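Protein Cdhr2 (PDB 5CYX) probably joins adjacent microvilli of epithelial cells through calcium-dependent heterophilic adhesion by its extracellular cadherin repeats, the first three of which make up this fragment. Local coordinates at residues D97-I102 with K199-Q204; Q141-K146 with K186-G191; P103-T108 with Q204-S209; P72-T77 with M91-E96; T108-S113 with V123-L128. All blocks are in the same frame, centred on the assembly; numbering follows the deposited sequence.

Contact 1: residues D97-I102 with K199-Q204; sequences DRNDNI and KTQCSQ. With CA (calcium ion), chain C; CA (calcium ion), chain D; CA (calcium ion), chain B.
N99 of the linker between the first two cadherin repeats meets Q201 from a loop of the second; D97-I102 carries the DRNDN sequence, a form of the calcium-binding DXNDN motif. Their side chains slide past each other in opposite directions, with the two amide planes nearly perpendicular, 86° apart. Each amide nitrogen reaches a backbone carbonyl of the other segment. NE2 of Q201 gives an almost straight bond to O of N99 at 3.1 Å, with the acceptor lying in the plane of the glutamine amide; a bend at chi2 (-89°) turns the amide back toward the linker. ND2 of N99 donates to O of K199 at 3.0 Å, coming from above that carbonyl plane. The asparagine amide is thereby held at both ends, because its OD1 binds a calcium ion at 2.3 Å. I102 crosses Q201 at about a right angle, and its CG2 rests 3.5 Å from OE1 of Q201.

Most other residues of D97-I102 contribute calcium ligands. OD1 of D97, O of R98 and OD1 of D100 bind a second calcium ion, which E18, E69 and D133 help to enclose. D100 bridges to a third calcium ion, which its OD2 binds at 2.2 Å. N101 contributes its backbone: its O lies 2.3 Å from the calcium ion bound by OD1 of N99.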
# COMPACT_ATOMS: atom_id res chain seq x y z
N ASP A 97 13.42 13.85 27.21
CA ASP A 97 13.91 13.25 25.99
C ASP A 97 14.24 14.35 24.98
O ASP A 97 13.48 15.35 24.85
CB ASP A 97 12.85 12.29 25.39
CG ASP A 97 13.44 11.38 24.28
OD1 ASP A 97 14.68 11.17 24.22
OD2 ASP A 97 12.64 10.93 23.42
N ARG A 98 15.38 14.18 24.30
CA ARG A 98 15.69 15.03 23.09
C ARG A 98 16.12 14.10 21.93
O ARG A 98 16.50 12.89 22.15
CB ARG A 98 16.75 16.04 23.43
CG ARG A 98 16.33 17.10 24.43
CD ARG A 98 15.58 18.20 23.72
NE ARG A 98 15.07 19.22 24.62
CZ ARG A 98 13.93 19.17 25.28
NH1 ARG A 98 13.58 20.19 26.04
NH2 ARG A 98 13.12 18.12 25.22
N ASN A 99 16.01 14.60 20.70
CA ASN A 99 16.32 13.78 19.54
C ASN A 99 17.84 13.65 19.30
O ASN A 99 18.40 14.29 18.37
CB ASN A 99 15.62 14.30 18.31
CG ASN A 99 15.61 13.32 17.20
OD1 ASN A 99 15.99 12.16 17.37
ND2 ASN A 99 15.23 13.77 16.05
N ASP A 100 18.48 12.81 20.13
CA ASP A 100 19.91 12.52 20.01
C ASP A 100 20.14 11.10 19.50
O ASP A 100 21.27 10.68 19.49
CB ASP A 100 20.63 12.68 21.38
CG ASP A 100 19.98 11.77 22.50
OD1 ASP A 100 18.87 11.24 22.32
OD2 ASP A 100 20.60 11.54 23.53
N ASN A 101 19.11 10.32 19.15
CA ASN A 101 19.43 9.02 18.52
C ASN A 101 19.00 8.96 17.06
O ASN A 101 18.07 9.68 16.69
CB ASN A 101 18.88 7.84 19.29
CG ASN A 101 19.63 7.59 20.57
OD1 ASN A 101 20.74 7.02 20.55
ND2 ASN A 101 19.07 8.00 21.67
N ILE A 102 19.74 8.17 16.26
CA ILE A 102 19.38 7.89 14.86
C ILE A 102 18.69 6.52 14.64
O ILE A 102 18.86 5.57 15.43
CB ILE A 102 20.56 7.98 13.88
CG1 ILE A 102 21.63 6.89 14.17
CG2 ILE A 102 21.26 9.34 13.95
CD1 ILE A 102 22.73 6.87 13.12
N LYS A 199 15.12 19.17 15.00
CA LYS A 199 16.16 18.26 14.59
C LYS A 199 15.50 16.98 14.11
O LYS A 199 14.59 16.43 14.79
CB LYS A 199 17.08 17.99 15.77
CG LYS A 199 18.19 16.98 15.47
CD LYS A 199 19.17 17.57 14.44
CE LYS A 199 20.36 16.65 14.21
NZ LYS A 199 21.23 17.20 13.14
N THR A 200 15.87 16.56 12.90
CA THR A 200 15.46 15.27 12.35
C THR A 200 16.73 14.47 12.17
O THR A 200 17.71 15.02 11.68
CB THR A 200 14.77 15.45 10.98
OG1 THR A 200 13.51 16.15 11.14
CG2 THR A 200 14.55 14.09 10.29
N GLN A 201 16.73 13.19 12.56
CA GLN A 201 17.96 12.35 12.36
C GLN A 201 17.75 11.32 11.28
O GLN A 201 16.65 10.78 11.16
CB GLN A 201 18.35 11.65 13.64
CG GLN A 201 18.59 12.58 14.82
CD GLN A 201 20.01 13.08 14.93
OE1 GLN A 201 20.83 12.86 14.04
NE2 GLN A 201 20.30 13.76 16.02
N CYS A 202 18.81 11.04 10.50
CA CYS A 202 18.75 10.04 9.40
C CYS A 202 19.77 8.90 9.58
O CYS A 202 20.78 9.05 10.26
CB CYS A 202 18.86 10.72 8.01
SG CYS A 202 17.43 11.79 7.53
N SER A 203 19.47 7.73 9.04
CA SER A 203 20.37 6.60 9.13
C SER A 203 21.49 6.72 8.14
O SER A 203 21.46 7.57 7.27
CB SER A 203 19.63 5.33 8.75
OG SER A 203 19.34 5.35 7.37
N GLN A 204 22.45 5.81 8.26
CA GLN A 204 23.41 5.60 7.18
C GLN A 204 22.64 4.96 5.99
O GLN A 204 21.66 4.28 6.21
CB GLN A 204 24.62 4.71 7.64
CG GLN A 204 24.28 3.24 7.96
CD GLN A 204 25.54 2.40 8.35
OE1 GLN A 204 26.60 2.52 7.75
NE2 GLN A 204 25.37 1.52 9.33
CA CA C . 16.80 10.80 23.37
CA CA D . 15.75 9.91 16.88
CA CA B . 20.33 10.11 25.15
O HOH W 1 21.58 8.58 23.68

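Contact 2: residues Q141-K146 with K186-G191; sequences QYFIEK and KACDSG. With CA (calcium ion), chain D.
Four backbone hydrogen bonds tie Q141-K146 to K186-G191 in antiparallel register. Q141 with C188 and F143 with K186 are the hydrogen-bonded pairs, and Y142 with A187 is the non-hydrogen-bonded pair between them. The bond from N of Q141 to O of C188 is 2.8 Å long and nearly straight. At the non-hydrogen-bonded pair the strands come close enough for a CA-H...O contact, CA of A187 lying 3.2 Å from O of Q141. Farther along, E145 and K146 both face E184 in a classic beta bulge.

Apolar contacts occupy both faces of the sheet. On one, CE2 of F143 lies 4.0 Å from SG of C188, an oblique sulfur-aromatic approach; that sulfur is fixed by its disulfide to C202. On the other, the ring of Y142 lies beside CB of A187, while its hydroxyl is hydrogen-bonded to A129.

The charged pair probably gives at most a weak attraction. The extended chain of K186 runs obliquely across that of E145, CE lying 3.5 Å from OE2, but NZ stays 4.1 Å from OE2, beyond a salt bridge.

Beyond the strand pairing, OD1 of D189 accepts from N of G191 in an Asx turn, and its OD2 binds a calcium ion at 2.5 Å. D189 thereby joins N99, N101, D131, D133 and A137 round one calcium ion, part of the interrepeat site characteristic of cadherins.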
# COMPACT_ATOMS: atom_id res chain seq x y z
N GLN A 141 10.46 6.78 9.54
CA GLN A 141 9.92 6.83 8.19
C GLN A 141 11.00 6.31 7.27
O GLN A 141 12.20 6.43 7.59
CB GLN A 141 9.59 8.28 7.78
CG GLN A 141 8.89 9.10 8.86
CD GLN A 141 8.12 10.30 8.31
OE1 GLN A 141 7.71 11.22 9.06
NE2 GLN A 141 7.88 10.30 7.00
N TYR A 142 10.59 5.74 6.13
CA TYR A 142 11.50 5.19 5.14
C TYR A 142 11.45 5.89 3.80
O TYR A 142 10.40 6.34 3.37
CB TYR A 142 11.16 3.72 4.90
CG TYR A 142 11.26 2.93 6.17
CD1 TYR A 142 10.17 2.83 7.04
CD2 TYR A 142 12.45 2.26 6.50
CE1 TYR A 142 10.29 2.10 8.23
CE2 TYR A 142 12.56 1.55 7.67
CZ TYR A 142 11.49 1.44 8.51
OH TYR A 142 11.62 0.72 9.67
N PHE A 143 12.58 5.86 3.09
CA PHE A 143 12.71 6.53 1.79
C PHE A 143 13.57 5.72 0.86
O PHE A 143 14.58 5.14 1.29
CB PHE A 143 13.37 7.91 1.93
CG PHE A 143 12.70 8.78 2.88
CD1 PHE A 143 11.64 9.62 2.45
CD2 PHE A 143 13.04 8.74 4.21
CE1 PHE A 143 10.99 10.42 3.37
CE2 PHE A 143 12.37 9.52 5.14
CZ PHE A 143 11.33 10.38 4.71
N ILE A 144 13.16 5.67 -0.41
CA ILE A 144 13.96 5.14 -1.47
C ILE A 144 14.76 6.29 -2.04
O ILE A 144 14.17 7.19 -2.63
CB ILE A 144 13.12 4.47 -2.59
CG1 ILE A 144 12.47 3.19 -2.04
CG2 ILE A 144 14.00 4.13 -3.80
CD1 ILE A 144 11.40 2.64 -2.95
N GLU A 145 16.07 6.27 -1.87
CA GLU A 145 16.94 7.35 -2.35
C GLU A 145 17.29 7.23 -3.82
O GLU A 145 17.21 8.20 -4.55
CB GLU A 145 18.22 7.45 -1.50
CG GLU A 145 18.00 7.98 -0.09
CD GLU A 145 17.56 9.44 -0.07
OE1 GLU A 145 18.42 10.34 -0.33
OE2 GLU A 145 16.34 9.70 0.16
N LYS A 146 17.71 6.04 -4.23
CA LYS A 146 18.13 5.80 -5.61
C LYS A 146 17.78 4.40 -6.05
O LYS A 146 17.74 3.47 -5.23
CB LYS A 146 19.66 6.02 -5.73
CG LYS A 146 20.12 6.19 -7.18
CD LYS A 146 21.47 6.90 -7.36
CE LYS A 146 21.48 8.33 -6.80
NZ LYS A 146 20.43 9.24 -7.36
N LYS A 186 17.10 5.10 2.92
CA LYS A 186 17.40 5.58 4.27
C LYS A 186 16.15 5.61 5.15
O LYS A 186 15.05 5.43 4.67
CB LYS A 186 18.11 6.93 4.29
CG LYS A 186 17.28 8.06 3.69
CD LYS A 186 17.92 9.44 3.89
CE LYS A 186 16.88 10.52 3.52
NZ LYS A 186 17.42 11.91 3.39
N ALA A 187 16.39 5.76 6.44
CA ALA A 187 15.34 5.87 7.42
C ALA A 187 15.63 7.13 8.20
O ALA A 187 16.76 7.33 8.60
CB ALA A 187 15.32 4.63 8.35
N CYS A 188 14.62 7.99 8.37
CA CYS A 188 14.72 9.14 9.25
C CYS A 188 13.67 9.05 10.35
O CYS A 188 12.68 8.31 10.22
CB CYS A 188 14.55 10.46 8.49
SG CYS A 188 15.66 10.59 7.06
N ASP A 189 13.87 9.78 11.43
CA ASP A 189 12.83 9.91 12.39
C ASP A 189 11.90 11.04 11.89
O ASP A 189 12.15 11.68 10.83
CB ASP A 189 13.36 10.09 13.83
CG ASP A 189 14.29 11.26 13.98
OD1 ASP A 189 14.07 12.28 13.31
OD2 ASP A 189 15.28 11.16 14.76
N SER A 190 10.88 11.31 12.67
CA SER A 190 9.83 12.26 12.31
C SER A 190 10.08 13.61 13.03
O SER A 190 9.22 14.43 13.15
CB SER A 190 8.46 11.66 12.67
OG SER A 190 8.26 10.37 12.10
N GLY A 191 11.31 13.84 13.50
CA GLY A 191 11.69 15.09 14.10
C GLY A 191 11.38 15.18 15.58
O GLY A 191 10.61 14.36 16.16
CA CA D . 15.75 9.91 16.88

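Contact 3: residues P103-T108 with Q204-S209; sequences PVFLNT and QPVFVS
V206 lays its CG2 methyl over one face of the F105 ring, in a CH-pi contact 4.3 Å from the ring centroid and 28° off the normal. The carbon stands nearest to CD2 and CG, so the methyl covers the root of the ring more than its far end. F105 is set for this by its first torsion, which puts CG anti to its own carbonyl carbon (chi1 -66°). The same methyl is wedged against the backbone that follows, 3.3 Å from O of N107 and 3.4 Å from CA of T108. V206 thus lies between the F105 ring face and the backbone of N107 and T108.

The direct polar link is a single hydrogen bond, from N of F207 to O of T108 at 2.9 Å. It brings P103-T108 alongside the start of strand 206-213. CA of V206 makes a CA-H...O contact with that same carbonyl oxygen, which also lies near the edge of the F207 ring.

Nearer the surface, T108 and Q204 cross at about a right angle, with CG2 of T108 3.5 Å from NE2 of Q204. Water supplements the direct contacts: one molecule joins O of P103 to N of Q204, and another takes a hydrogen bond from N of F105 and a weak one from NE2 of Q204.

In the second cadherin repeat, F105 also packs on A187 of strand 180-189 and on V127, while V206 reaches F110. P103-T108 leads from the calcium-binding linker into strand 109-115, which runs parallel to strand 206-213.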
# COMPACT_ATOMS: atom_id res chain seq x y z
N PRO A 103 17.93 6.41 13.53
CA PRO A 103 17.40 5.15 13.11
C PRO A 103 18.52 4.23 12.69
O PRO A 103 19.37 4.63 11.90
CB PRO A 103 16.55 5.52 11.89
CG PRO A 103 16.11 6.91 12.15
CD PRO A 103 17.35 7.52 12.75
N VAL A 104 18.51 3.00 13.20
CA VAL A 104 19.56 2.03 12.92
C VAL A 104 18.92 0.73 12.38
O VAL A 104 17.84 0.29 12.85
CB VAL A 104 20.45 1.72 14.18
CG1 VAL A 104 21.40 2.86 14.46
CG2 VAL A 104 19.59 1.44 15.42
N PHE A 105 19.56 0.18 11.36
CA PHE A 105 19.25 -1.11 10.75
C PHE A 105 20.35 -2.04 11.22
O PHE A 105 21.46 -1.57 11.41
CB PHE A 105 19.42 -1.03 9.22
CG PHE A 105 18.45 -0.10 8.49
CD1 PHE A 105 17.26 -0.58 8.01
CD2 PHE A 105 18.80 1.20 8.19
CE1 PHE A 105 16.37 0.25 7.31
CE2 PHE A 105 17.95 2.03 7.48
CZ PHE A 105 16.73 1.56 7.04
N LEU A 106 20.08 -3.34 11.31
CA LEU A 106 21.07 -4.37 11.71
C LEU A 106 22.19 -4.72 10.68
O LEU A 106 23.27 -5.11 11.08
CB LEU A 106 20.36 -5.66 12.14
CG LEU A 106 19.52 -5.54 13.42
CD1 LEU A 106 18.52 -6.68 13.49
CD2 LEU A 106 20.42 -5.51 14.66
N ASN A 107 21.89 -4.62 9.37
CA ASN A 107 22.90 -4.69 8.29
C ASN A 107 22.76 -3.49 7.37
O ASN A 107 21.73 -2.81 7.38
CB ASN A 107 22.76 -5.98 7.47
CG ASN A 107 23.02 -7.21 8.29
OD1 ASN A 107 22.09 -7.81 8.86
ND2 ASN A 107 24.28 -7.59 8.39
N THR A 108 23.79 -3.27 6.55
CA THR A 108 23.80 -2.23 5.52
C THR A 108 23.48 -2.73 4.09
O THR A 108 23.25 -1.91 3.19
CB THR A 108 25.17 -1.51 5.44
OG1 THR A 108 26.18 -2.44 5.03
CG2 THR A 108 25.52 -0.91 6.78
N GLN A 204 22.45 5.81 8.26
CA GLN A 204 23.41 5.60 7.18
C GLN A 204 22.64 4.96 5.99
O GLN A 204 21.66 4.28 6.21
CB GLN A 204 24.62 4.71 7.64
CG GLN A 204 24.28 3.24 7.96
CD GLN A 204 25.54 2.40 8.35
OE1 GLN A 204 26.60 2.52 7.75
NE2 GLN A 204 25.37 1.52 9.33
N PRO A 205 23.13 5.15 4.75
CA PRO A 205 22.54 4.49 3.58
C PRO A 205 22.54 2.98 3.75
O PRO A 205 23.48 2.42 4.34
CB PRO A 205 23.51 4.83 2.42
CG PRO A 205 24.39 5.90 2.94
CD PRO A 205 24.47 5.69 4.41
N VAL A 206 21.52 2.35 3.18
CA VAL A 206 21.42 0.91 3.17
C VAL A 206 21.04 0.50 1.76
O VAL A 206 20.38 1.26 1.05
CB VAL A 206 20.38 0.55 4.26
CG1 VAL A 206 19.07 -0.02 3.71
CG2 VAL A 206 21.02 -0.24 5.37
N PHE A 207 21.44 -0.68 1.34
CA PHE A 207 21.22 -1.16 -0.02
C PHE A 207 20.49 -2.51 -0.12
O PHE A 207 20.72 -3.45 0.68
CB PHE A 207 22.57 -1.24 -0.73
CG PHE A 207 23.28 0.07 -0.80
CD1 PHE A 207 24.11 0.48 0.24
CD2 PHE A 207 23.10 0.91 -1.89
CE1 PHE A 207 24.80 1.69 0.16
CE2 PHE A 207 23.78 2.13 -1.99
CZ PHE A 207 24.62 2.53 -0.95
N VAL A 208 19.56 -2.56 -1.07
CA VAL A 208 18.82 -3.77 -1.39
C VAL A 208 19.03 -4.16 -2.83
O VAL A 208 18.61 -3.43 -3.76
CB VAL A 208 17.31 -3.62 -1.11
CG1 VAL A 208 16.60 -4.97 -1.27
CG2 VAL A 208 17.12 -3.09 0.29
N SER A 209 19.68 -5.30 -2.99
CA SER A 209 19.94 -5.92 -4.27
C SER A 209 18.83 -6.89 -4.63
O SER A 209 18.60 -7.86 -3.90
CB SER A 209 21.25 -6.69 -4.21
OG SER A 209 22.28 -5.77 -3.88
O HOH W 2 21.89 4.13 11.02
O HOH W 3 22.19 1.21 10.66

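Contact 4: residues P72-T77 with M91-E96; sequences PFFKIT and MQVIVE
In F74 a chi1 of 60° sets CG between the backbone N and the carbonyl carbon and swings the ring across to the partner strand, over V93. In V93, CG1 is anti to the backbone N, and the two side chains lie side by side, pointing the same way. CB of V93 sits over one face of the ring, 4.0 Å from its centroid and 15° off the normal, a CH-pi contact offset toward the rim. CG1 of V93 approaches CZ of F74 at 3.8 Å, while CG2 of V95 lies obliquely beside CE1.

I76 and M91 share this buried face, CG1 of I76 being 3.8 Å from CB of M91. The two strands, 73-81 and 86-96, form an antiparallel beta hairpin in the first cadherin repeat, a Greek-key beta sandwich, and are the middle strands of a four-stranded sheet. Y50 stacks on F74, and F51 packs against both F74 and I76. An alanine in place of F74 would remove the ring and is likely to leave V93 and V95 without their aromatic cover and Y50 without its stacking partner.

Five backbone hydrogen bonds join the strands, among them N of V93 to O of F74 at 2.8 Å. On the other face F73 and Q92 cross obliquely, ring and amide planes 71° apart, with NE2 of Q92 3.6 Å from CD2 of F73; N196 of a neighbouring subunit packs there.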
# COMPACT_ATOMS: atom_id res chain seq x y z
N PRO A 72 15.81 8.04 32.98
CA PRO A 72 14.78 9.02 32.70
C PRO A 72 14.41 9.98 33.86
O PRO A 72 13.95 11.13 33.60
CB PRO A 72 13.58 8.17 32.27
CG PRO A 72 13.82 6.82 32.83
CD PRO A 72 15.31 6.65 32.89
N PHE A 73 14.60 9.52 35.10
CA PHE A 73 14.40 10.34 36.29
C PHE A 73 15.26 9.79 37.40
O PHE A 73 15.69 8.65 37.34
CB PHE A 73 12.89 10.39 36.70
CG PHE A 73 12.31 9.04 37.07
CD1 PHE A 73 11.78 8.21 36.09
CD2 PHE A 73 12.34 8.60 38.39
CE1 PHE A 73 11.27 6.93 36.41
CE2 PHE A 73 11.84 7.32 38.73
CZ PHE A 73 11.32 6.48 37.74
N PHE A 74 15.55 10.61 38.39
CA PHE A 74 16.25 10.13 39.59
C PHE A 74 16.08 11.15 40.72
O PHE A 74 15.71 12.28 40.46
CB PHE A 74 17.73 9.86 39.29
CG PHE A 74 18.48 11.07 38.81
CD1 PHE A 74 18.52 11.39 37.45
CD2 PHE A 74 19.12 11.91 39.70
CE1 PHE A 74 19.20 12.51 37.00
CE2 PHE A 74 19.82 13.03 39.25
CZ PHE A 74 19.84 13.34 37.90
N LYS A 75 16.31 10.73 41.95
CA LYS A 75 16.23 11.59 43.14
C LYS A 75 17.60 12.12 43.59
O LYS A 75 18.64 11.42 43.51
CB LYS A 75 15.69 10.82 44.35
CG LYS A 75 14.23 10.52 44.27
CD LYS A 75 13.73 9.76 45.52
CE LYS A 75 12.31 9.23 45.26
NZ LYS A 75 11.46 10.17 44.43
N ILE A 76 17.56 13.30 44.18
CA ILE A 76 18.72 13.84 44.87
C ILE A 76 18.32 14.33 46.25
O ILE A 76 17.17 14.62 46.48
CB ILE A 76 19.39 14.99 44.08
CG1 ILE A 76 18.35 16.05 43.67
CG2 ILE A 76 20.07 14.43 42.86
CD1 ILE A 76 18.94 17.31 43.05
N THR A 77 19.28 14.41 47.14
CA THR A 77 19.07 15.03 48.44
C THR A 77 19.84 16.37 48.44
O THR A 77 21.06 16.40 48.20
CB THR A 77 19.51 14.08 49.59
OG1 THR A 77 18.72 12.88 49.53
CG2 THR A 77 19.31 14.72 50.95
N MET A 91 14.53 15.93 46.20
CA MET A 91 14.10 16.63 45.00
C MET A 91 14.16 15.59 43.92
O MET A 91 15.12 14.81 43.84
CB MET A 91 15.12 17.71 44.67
CG MET A 91 14.78 18.65 43.53
SD MET A 91 14.35 20.27 44.19
CE MET A 91 12.85 20.64 43.28
N GLN A 92 13.15 15.56 43.08
CA GLN A 92 13.20 14.72 41.92
C GLN A 92 13.71 15.47 40.66
O GLN A 92 13.32 16.61 40.42
CB GLN A 92 11.84 14.13 41.65
CG GLN A 92 11.91 12.97 40.66
CD GLN A 92 10.55 12.38 40.40
OE1 GLN A 92 9.56 13.10 40.20
NE2 GLN A 92 10.49 11.05 40.35
N VAL A 93 14.53 14.78 39.87
CA VAL A 93 14.99 15.25 38.58
C VAL A 93 14.26 14.47 37.47
O VAL A 93 14.43 13.27 37.37
CB VAL A 93 16.52 15.14 38.46
CG1 VAL A 93 16.98 15.68 37.13
CG2 VAL A 93 17.19 15.88 39.59
N ILE A 94 13.39 15.16 36.70
CA ILE A 94 12.84 14.62 35.48
C ILE A 94 13.83 14.96 34.34
O ILE A 94 14.14 16.13 34.12
CB ILE A 94 11.43 15.19 35.20
CG1 ILE A 94 10.48 15.00 36.40
CG2 ILE A 94 10.80 14.58 33.96
CD1 ILE A 94 10.45 13.57 36.94
N VAL A 95 14.34 13.94 33.65
CA VAL A 95 15.15 14.14 32.44
C VAL A 95 14.23 14.10 31.24
O VAL A 95 13.50 13.15 31.06
CB VAL A 95 16.26 13.08 32.32
CG1 VAL A 95 17.14 13.34 31.10
CG2 VAL A 95 17.15 13.12 33.55
N GLU A 96 14.22 15.16 30.43
CA GLU A 96 13.42 15.19 29.21
C GLU A 96 14.16 14.62 27.99
O GLU A 96 15.35 14.95 27.73
CB GLU A 96 12.98 16.61 28.86
CG GLU A 96 11.88 17.16 29.72
CD GLU A 96 11.25 18.43 29.15
OE1 GLU A 96 11.99 19.23 28.50
OE2 GLU A 96 10.01 18.62 29.35

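Contact 5: residues T108-S113 with V123-L128; sequences TEFSTS and VVFSVL
The side chains of F110 and F125 run at about a right angle to each other; their ring planes are inclined at 50°, an oblique pair with centroids 5.7 Å apart. The closest approach is between CE2 of F125 and CB of F110, at 3.5 Å, so CE2 comes obliquely against the base of the F110 side chain. F125 gets there with CG anti to the backbone N (chi1 -161°), which sends the ring across toward strand 109-115. On the opposite side of the ring, CD1 of F125 lies obliquely 3.8 Å from CB of T112, the two side chains sliding past each other in opposite directions. The ring of F125 thus spans the space between F110 and T112. V127 completes this first shell by setting CG1 over one face of the F110 ring, 4.3 Å from its centroid. Replacing F125 by a serine would probably open a gap between F110 and T112 and leave the F110 ring freer to turn.

Farther out, a water lies 2.8 Å from OG1 of T112 and within 3.2 Å of O of S113 and O of V124. F105 backs V127, and V124 packs on L118 and I210.

The backbones themselves do not pair: the strand axes stay 7.9 Å apart, and side chains bridge the two layers of the beta sandwich of the second cadherin repeat. Strand 109-115 borders the sheet in which it runs parallel to strand 206-213, while strand 123-126 borders the three-stranded sheet beside strand 165-168.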
# COMPACT_ATOMS: atom_id res chain seq x y z
N THR A 108 23.79 -3.27 6.55
CA THR A 108 23.80 -2.23 5.52
C THR A 108 23.48 -2.73 4.09
O THR A 108 23.25 -1.91 3.19
CB THR A 108 25.17 -1.51 5.44
OG1 THR A 108 26.18 -2.44 5.03
CG2 THR A 108 25.52 -0.91 6.78
N GLU A 109 23.56 -4.05 3.86
CA GLU A 109 23.15 -4.62 2.58
C GLU A 109 22.29 -5.87 2.73
O GLU A 109 22.56 -6.74 3.57
CB GLU A 109 24.29 -4.90 1.60
CG GLU A 109 25.54 -4.04 1.71
CD GLU A 109 26.62 -4.76 2.48
OE1 GLU A 109 27.73 -4.92 1.94
OE2 GLU A 109 26.35 -5.23 3.63
N PHE A 110 21.33 -5.97 1.81
CA PHE A 110 20.35 -7.03 1.77
C PHE A 110 20.28 -7.47 0.34
O PHE A 110 20.56 -6.67 -0.56
CB PHE A 110 18.97 -6.47 2.17
CG PHE A 110 18.96 -5.88 3.53
CD1 PHE A 110 18.87 -6.72 4.67
CD2 PHE A 110 19.14 -4.52 3.70
CE1 PHE A 110 18.88 -6.16 5.95
CE2 PHE A 110 19.14 -3.96 4.97
CZ PHE A 110 19.01 -4.77 6.10
N SER A 111 19.84 -8.69 0.12
CA SER A 111 19.57 -9.19 -1.21
C SER A 111 18.34 -10.11 -1.22
O SER A 111 18.02 -10.75 -0.22
CB SER A 111 20.77 -9.90 -1.79
OG SER A 111 21.07 -11.01 -0.98
N THR A 112 17.64 -10.18 -2.35
CA THR A 112 16.54 -11.08 -2.49
C THR A 112 16.30 -11.37 -3.97
O THR A 112 16.80 -10.64 -4.86
CB THR A 112 15.26 -10.43 -1.83
OG1 THR A 112 14.22 -11.39 -1.74
CG2 THR A 112 14.75 -9.28 -2.66
N SER A 113 15.53 -12.42 -4.24
CA SER A 113 15.11 -12.75 -5.59
C SER A 113 13.59 -12.67 -5.73
O SER A 113 12.87 -13.12 -4.83
CB SER A 113 15.54 -14.15 -5.97
OG SER A 113 16.92 -14.22 -5.91
N VAL A 123 4.49 -7.11 -1.83
CA VAL A 123 5.72 -6.81 -1.10
C VAL A 123 6.93 -7.58 -1.67
O VAL A 123 6.93 -8.80 -1.75
CB VAL A 123 5.62 -7.05 0.42
CG1 VAL A 123 6.99 -6.95 1.09
CG2 VAL A 123 4.71 -6.02 1.06
N VAL A 124 7.97 -6.83 -1.97
CA VAL A 124 9.22 -7.34 -2.50
C VAL A 124 10.19 -7.71 -1.41
O VAL A 124 10.86 -8.68 -1.53
CB VAL A 124 9.92 -6.31 -3.43
CG1 VAL A 124 11.37 -6.73 -3.78
CG2 VAL A 124 9.10 -6.16 -4.67
N PHE A 125 10.30 -6.86 -0.41
CA PHE A 125 11.25 -7.02 0.68
C PHE A 125 10.89 -6.01 1.74
O PHE A 125 10.38 -4.89 1.42
CB PHE A 125 12.69 -6.71 0.21
CG PHE A 125 13.76 -7.28 1.12
CD1 PHE A 125 13.91 -8.66 1.25
CD2 PHE A 125 14.59 -6.44 1.89
CE1 PHE A 125 14.87 -9.20 2.12
CE2 PHE A 125 15.56 -6.98 2.74
CZ PHE A 125 15.68 -8.36 2.88
N SER A 126 11.23 -6.35 2.97
CA SER A 126 10.96 -5.48 4.11
C SER A 126 12.23 -5.20 4.90
O SER A 126 13.03 -6.10 5.12
CB SER A 126 9.87 -6.11 4.98
OG SER A 126 8.64 -6.09 4.25
N VAL A 127 12.46 -3.94 5.23
CA VAL A 127 13.52 -3.57 6.16
C VAL A 127 12.93 -2.99 7.46
O VAL A 127 11.78 -2.54 7.51
CB VAL A 127 14.52 -2.60 5.50
CG1 VAL A 127 15.27 -3.32 4.38
CG2 VAL A 127 13.81 -1.35 4.94
N LEU A 128 13.73 -3.00 8.52
CA LEU A 128 13.31 -2.44 9.81
C LEU A 128 14.42 -1.59 10.38
O LEU A 128 15.54 -2.07 10.58
CB LEU A 128 12.97 -3.56 10.79
CG LEU A 128 12.36 -3.11 12.12
CD1 LEU A 128 11.03 -2.36 11.89
CD2 LEU A 128 12.20 -4.31 13.05
O HOH W 4 11.45 -11.69 -2.31

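Contact 4 closes first along the chain, in the first cadherin repeat; its strand 86-96 leads directly into the linker of contact 1, and the centres of the two contacts lie about 24 Å apart. The remaining three contacts lie in the second repeat. Contacts 2 and 5 are nested within the loop that contact 1 closes, and contact 3 crosses contact 1, sharing Q204. Contacts 2, 3 and 5 all reach one sheet, with strands in the order 109-115, 206-213, 180-189 and 140-148. The C188-C202 disulfide joins contacts 1 and 2 within the second repeat. Calcium sites and linker thus connect the two repeats, consistent with a calcium-stiffened, elongated adhesion molecule, while strand pairing holds each repeat together internally.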